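Local coordinates for protein aspartyl-tRNA synthetase 2 (Thermus thermophilus, PDB 1N9W) that attaches L-aspartate, activated by ATP, to both tRNA(Asp) and tRNA(Asn) as a non-discriminating class II aminoacyl-tRNA synthetase, at residues 53-66 with 77-91. Numbering follows the deposited sequence.
Sequences PLPESALRVRGLVV and VQAKEVEVLSPALEP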
# COMPACT_ATOMS: atom_id res chain seq x y z
N PRO B 53 1.82 -29.07 -26.11
CA PRO B 53 0.67 -28.91 -25.21
C PRO B 53 -0.16 -27.74 -25.73
O PRO B 53 0.26 -27.05 -26.66
CB PRO B 53 1.34 -28.60 -23.87
CG PRO B 53 2.50 -27.74 -24.29
CD PRO B 53 3.03 -28.45 -25.53
N LEU B 54 -1.33 -27.50 -25.14
CA LEU B 54 -2.19 -26.40 -25.58
C LEU B 54 -1.68 -25.03 -25.16
O LEU B 54 -0.81 -24.92 -24.29
CB LEU B 54 -3.63 -26.59 -25.04
CG LEU B 54 -4.50 -27.69 -25.66
CD1 LEU B 54 -5.81 -27.89 -24.84
CD2 LEU B 54 -4.82 -27.31 -27.10
N PRO B 55 -2.20 -23.96 -25.79
CA PRO B 55 -1.78 -22.60 -25.44
C PRO B 55 -2.14 -22.35 -23.97
O PRO B 55 -3.11 -22.94 -23.46
CB PRO B 55 -2.59 -21.73 -26.39
CG PRO B 55 -2.74 -22.60 -27.60
CD PRO B 55 -3.02 -23.96 -27.02
N GLU B 56 -1.37 -21.49 -23.33
CA GLU B 56 -1.53 -21.13 -21.92
C GLU B 56 -1.03 -22.20 -20.95
O GLU B 56 -1.34 -22.16 -19.76
CB GLU B 56 -2.99 -20.74 -21.60
CG GLU B 56 -3.39 -19.35 -22.11
CD GLU B 56 -2.35 -18.26 -21.82
OE1 GLU B 56 -1.85 -18.18 -20.68
OE2 GLU B 56 -2.03 -17.48 -22.75
N SER B 57 -0.27 -23.17 -21.46
CA SER B 57 0.29 -24.19 -20.58
C SER B 57 1.51 -23.52 -19.95
O SER B 57 2.16 -22.67 -20.59
CB SER B 57 0.74 -25.42 -21.37
OG SER B 57 -0.35 -26.28 -21.66
N ALA B 58 1.82 -23.86 -18.71
CA ALA B 58 2.99 -23.30 -18.04
C ALA B 58 4.17 -24.16 -18.46
O ALA B 58 4.11 -25.38 -18.41
CB ALA B 58 2.81 -23.35 -16.53
N LEU B 59 5.25 -23.51 -18.88
CA LEU B 59 6.43 -24.22 -19.36
C LEU B 59 7.77 -23.79 -18.79
O LEU B 59 7.93 -22.69 -18.25
CB LEU B 59 6.55 -24.07 -20.87
CG LEU B 59 5.39 -24.29 -21.83
CD1 LEU B 59 5.88 -23.91 -23.21
CD2 LEU B 59 4.92 -25.73 -21.79
N ARG B 60 8.73 -24.67 -18.97
CA ARG B 60 10.10 -24.39 -18.59
C ARG B 60 10.85 -24.72 -19.88
O ARG B 60 10.60 -25.76 -20.49
CB ARG B 60 10.56 -25.30 -17.46
CG ARG B 60 12.05 -25.24 -17.21
CD ARG B 60 12.42 -25.95 -15.93
NE ARG B 60 13.81 -26.35 -15.97
CZ ARG B 60 14.28 -27.37 -16.68
NH1 ARG B 60 13.46 -28.12 -17.41
NH2 ARG B 60 15.58 -27.62 -16.70
N VAL B 61 11.72 -23.81 -20.32
CA VAL B 61 12.50 -24.02 -21.53
C VAL B 61 13.99 -23.78 -21.31
O VAL B 61 14.40 -22.76 -20.74
CB VAL B 61 12.07 -23.09 -22.70
CG1 VAL B 61 13.05 -23.25 -23.87
CG2 VAL B 61 10.64 -23.41 -23.16
N ARG B 62 14.79 -24.74 -21.75
CA ARG B 62 16.24 -24.64 -21.65
C ARG B 62 16.77 -24.59 -23.08
O ARG B 62 16.46 -25.46 -23.90
CB ARG B 62 16.81 -25.86 -20.92
CG ARG B 62 18.33 -25.95 -20.94
CD ARG B 62 18.85 -27.09 -20.05
NE ARG B 62 18.44 -28.42 -20.52
CZ ARG B 62 19.12 -29.15 -21.41
NH1 ARG B 62 20.24 -28.67 -21.95
NH2 ARG B 62 18.67 -30.34 -21.76
N GLY B 63 17.57 -23.58 -23.39
CA GLY B 63 18.09 -23.47 -24.74
C GLY B 63 19.08 -22.37 -25.03
O GLY B 63 19.41 -21.56 -24.15
N LEU B 64 19.54 -22.33 -26.28
CA LEU B 64 20.53 -21.36 -26.75
C LEU B 64 19.93 -20.07 -27.30
O LEU B 64 19.06 -20.11 -28.17
CB LEU B 64 21.39 -22.02 -27.84
CG LEU B 64 22.50 -21.19 -28.49
CD1 LEU B 64 23.65 -21.06 -27.50
CD2 LEU B 64 22.97 -21.87 -29.78
N VAL B 65 20.41 -18.94 -26.80
CA VAL B 65 19.94 -17.63 -27.27
C VAL B 65 20.64 -17.32 -28.59
O VAL B 65 21.87 -17.22 -28.66
CB VAL B 65 20.26 -16.51 -26.23
CG1 VAL B 65 19.71 -15.16 -26.72
CG2 VAL B 65 19.64 -16.88 -24.87
N VAL B 66 19.84 -17.17 -29.64
CA VAL B 66 20.34 -16.89 -30.97
C VAL B 66 19.72 -15.61 -31.54
O VAL B 66 18.52 -15.36 -31.39
CB VAL B 66 20.05 -18.08 -31.91
CG1 VAL B 66 20.49 -17.75 -33.33
CG2 VAL B 66 20.78 -19.31 -31.40
N VAL B 77 15.19 -18.41 -28.92
CA VAL B 77 15.83 -19.42 -28.09
C VAL B 77 15.63 -20.78 -28.76
O VAL B 77 14.50 -21.21 -28.96
CB VAL B 77 15.24 -19.50 -26.66
CG1 VAL B 77 15.85 -20.68 -25.93
CG2 VAL B 77 15.51 -18.22 -25.89
N GLN B 78 16.73 -21.43 -29.12
CA GLN B 78 16.64 -22.74 -29.74
C GLN B 78 16.62 -23.75 -28.58
O GLN B 78 17.63 -23.97 -27.92
CB GLN B 78 17.83 -22.94 -30.70
CG GLN B 78 17.52 -22.46 -32.16
CD GLN B 78 18.74 -21.95 -32.95
OE1 GLN B 78 19.77 -22.61 -33.02
NE2 GLN B 78 18.60 -20.77 -33.55
N ALA B 79 15.45 -24.33 -28.33
CA ALA B 79 15.27 -25.27 -27.22
C ALA B 79 16.05 -26.57 -27.27
O ALA B 79 16.07 -27.27 -28.28
CB ALA B 79 13.78 -25.57 -27.05
N LYS B 80 16.68 -26.90 -26.15
CA LYS B 80 17.42 -28.14 -26.01
C LYS B 80 16.47 -29.04 -25.22
O LYS B 80 16.53 -30.27 -25.28
CB LYS B 80 18.71 -27.91 -25.21
CG LYS B 80 19.47 -26.64 -25.58
CD LYS B 80 20.30 -26.80 -26.84
CE LYS B 80 21.55 -27.64 -26.58
NZ LYS B 80 22.38 -27.74 -27.80
N GLU B 81 15.58 -28.40 -24.47
CA GLU B 81 14.63 -29.14 -23.64
C GLU B 81 13.37 -28.31 -23.37
O GLU B 81 13.45 -27.10 -23.14
CB GLU B 81 15.31 -29.53 -22.32
CG GLU B 81 14.40 -30.01 -21.21
CD GLU B 81 15.18 -30.51 -19.99
OE1 GLU B 81 16.28 -29.98 -19.71
OE2 GLU B 81 14.67 -31.41 -19.29
N VAL B 82 12.22 -28.96 -23.42
CA VAL B 82 10.97 -28.28 -23.15
C VAL B 82 10.20 -29.14 -22.14
O VAL B 82 9.93 -30.32 -22.41
CB VAL B 82 10.14 -28.06 -24.45
CG1 VAL B 82 8.81 -27.40 -24.13
CG2 VAL B 82 10.93 -27.18 -25.41
N GLU B 83 9.91 -28.57 -20.98
CA GLU B 83 9.18 -29.27 -19.92
C GLU B 83 7.86 -28.54 -19.68
O GLU B 83 7.84 -27.32 -19.49
CB GLU B 83 9.99 -29.30 -18.61
CG GLU B 83 9.24 -29.96 -17.44
CD GLU B 83 10.00 -29.95 -16.10
OE1 GLU B 83 9.48 -30.54 -15.12
OE2 GLU B 83 11.09 -29.36 -16.00
N VAL B 84 6.76 -29.28 -19.70
CA VAL B 84 5.45 -28.70 -19.46
C VAL B 84 5.20 -28.81 -17.96
O VAL B 84 5.06 -29.90 -17.44
CB VAL B 84 4.34 -29.48 -20.22
CG1 VAL B 84 3.02 -28.72 -20.17
CG2 VAL B 84 4.77 -29.68 -21.67
N LEU B 85 5.19 -27.67 -17.28
CA LEU B 85 4.99 -27.63 -15.84
C LEU B 85 3.52 -27.80 -15.46
O LEU B 85 3.19 -28.36 -14.42
CB LEU B 85 5.50 -26.30 -15.28
CG LEU B 85 6.97 -26.02 -15.61
CD1 LEU B 85 7.34 -24.59 -15.21
CD2 LEU B 85 7.85 -27.04 -14.87
N SER B 86 2.64 -27.32 -16.33
CA SER B 86 1.21 -27.40 -16.09
C SER B 86 0.47 -27.22 -17.40
O SER B 86 0.28 -26.10 -17.87
CB SER B 86 0.78 -26.30 -15.11
OG SER B 86 -0.60 -26.35 -14.86
N PRO B 87 0.05 -28.33 -18.02
CA PRO B 87 -0.68 -28.29 -19.29
C PRO B 87 -2.09 -27.73 -19.17
O PRO B 87 -2.83 -28.06 -18.24
CB PRO B 87 -0.68 -29.75 -19.75
CG PRO B 87 -0.71 -30.50 -18.46
CD PRO B 87 0.28 -29.73 -17.59
N ALA B 88 -2.47 -26.88 -20.12
CA ALA B 88 -3.82 -26.33 -20.11
C ALA B 88 -4.70 -27.48 -20.59
O ALA B 88 -4.25 -28.31 -21.38
CB ALA B 88 -3.90 -25.14 -21.04
N LEU B 89 -5.95 -27.55 -20.14
CA LEU B 89 -6.82 -28.65 -20.54
C LEU B 89 -7.78 -28.30 -21.66
O LEU B 89 -8.21 -29.18 -22.41
CB LEU B 89 -7.63 -29.15 -19.33
CG LEU B 89 -6.87 -29.73 -18.13
CD1 LEU B 89 -7.86 -30.26 -17.10
CD2 LEU B 89 -5.95 -30.85 -18.60
N GLU B 90 -8.14 -27.03 -21.79
CA GLU B 90 -9.08 -26.60 -22.82
C GLU B 90 -8.56 -25.40 -23.59
O GLU B 90 -7.74 -24.62 -23.09
CB GLU B 90 -10.42 -26.22 -22.19
CG GLU B 90 -11.11 -27.30 -21.34
CD GLU B 90 -11.63 -28.47 -22.16
OE1 GLU B 90 -12.24 -28.23 -23.23
OE2 GLU B 90 -11.44 -29.63 -21.72
N PRO B 91 -9.04 -25.23 -24.84
CA PRO B 91 -8.61 -24.10 -25.65
C PRO B 91 -9.14 -22.83 -24.99
O PRO B 91 -10.24 -22.84 -24.42
CB PRO B 91 -9.27 -24.38 -27.00
CG PRO B 91 -9.31 -25.88 -27.04
CD PRO B 91 -9.77 -26.22 -25.65
O HOH W 1 -2.17 -29.09 -22.95
O HOH W 2 -5.64 -23.38 -24.64
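Glu-81 OE1 is gripped side-on by Arg-62: NE donates to it at 2.8 Å, meeting the anti lone pair of OE1, while NH2, 3.2 Å from OE1, comes from above the carboxylate plane. A bend at chi3 (65°) turns the Arg-62 guanidinium toward Glu-81 across the strand pair, the two flat groups standing nearly perpendicular (84°). Arg-60, extended as far as NE, sends NH1 to Glu-83 OE2 at 3.0 Å and adds a long salt bridge to Glu-81, joining four charges in one network; Glu-17 engages Arg-60 NE. A lysine in place of Arg-62 would probably lose the paired hold on OE1, leaving the Glu-81 carboxylate freer to turn. These strands belong to the OB-fold anticodon-binding domain, antiparallel and interrupted by two classic beta bulges: Arg-62 O takes Lys-80 N at 2.7 Å as well as Glu-81 N, and Ala-58 O takes both Leu-85 N and Ser-86 N. From this second bulge Ser-86 OG reaches Met-384 O of the second subunit. On the other face Val-61 CG1 packs against Ala-79 CB at 4.0 Å, beside Val-45 of strand 41-47, and Leu-59 CD2 lies against Val-84 CG1. Beyond the strands, Ala-88 N donates to Ser-57 OG (2.7 Å), which itself donates to Leu-54 O.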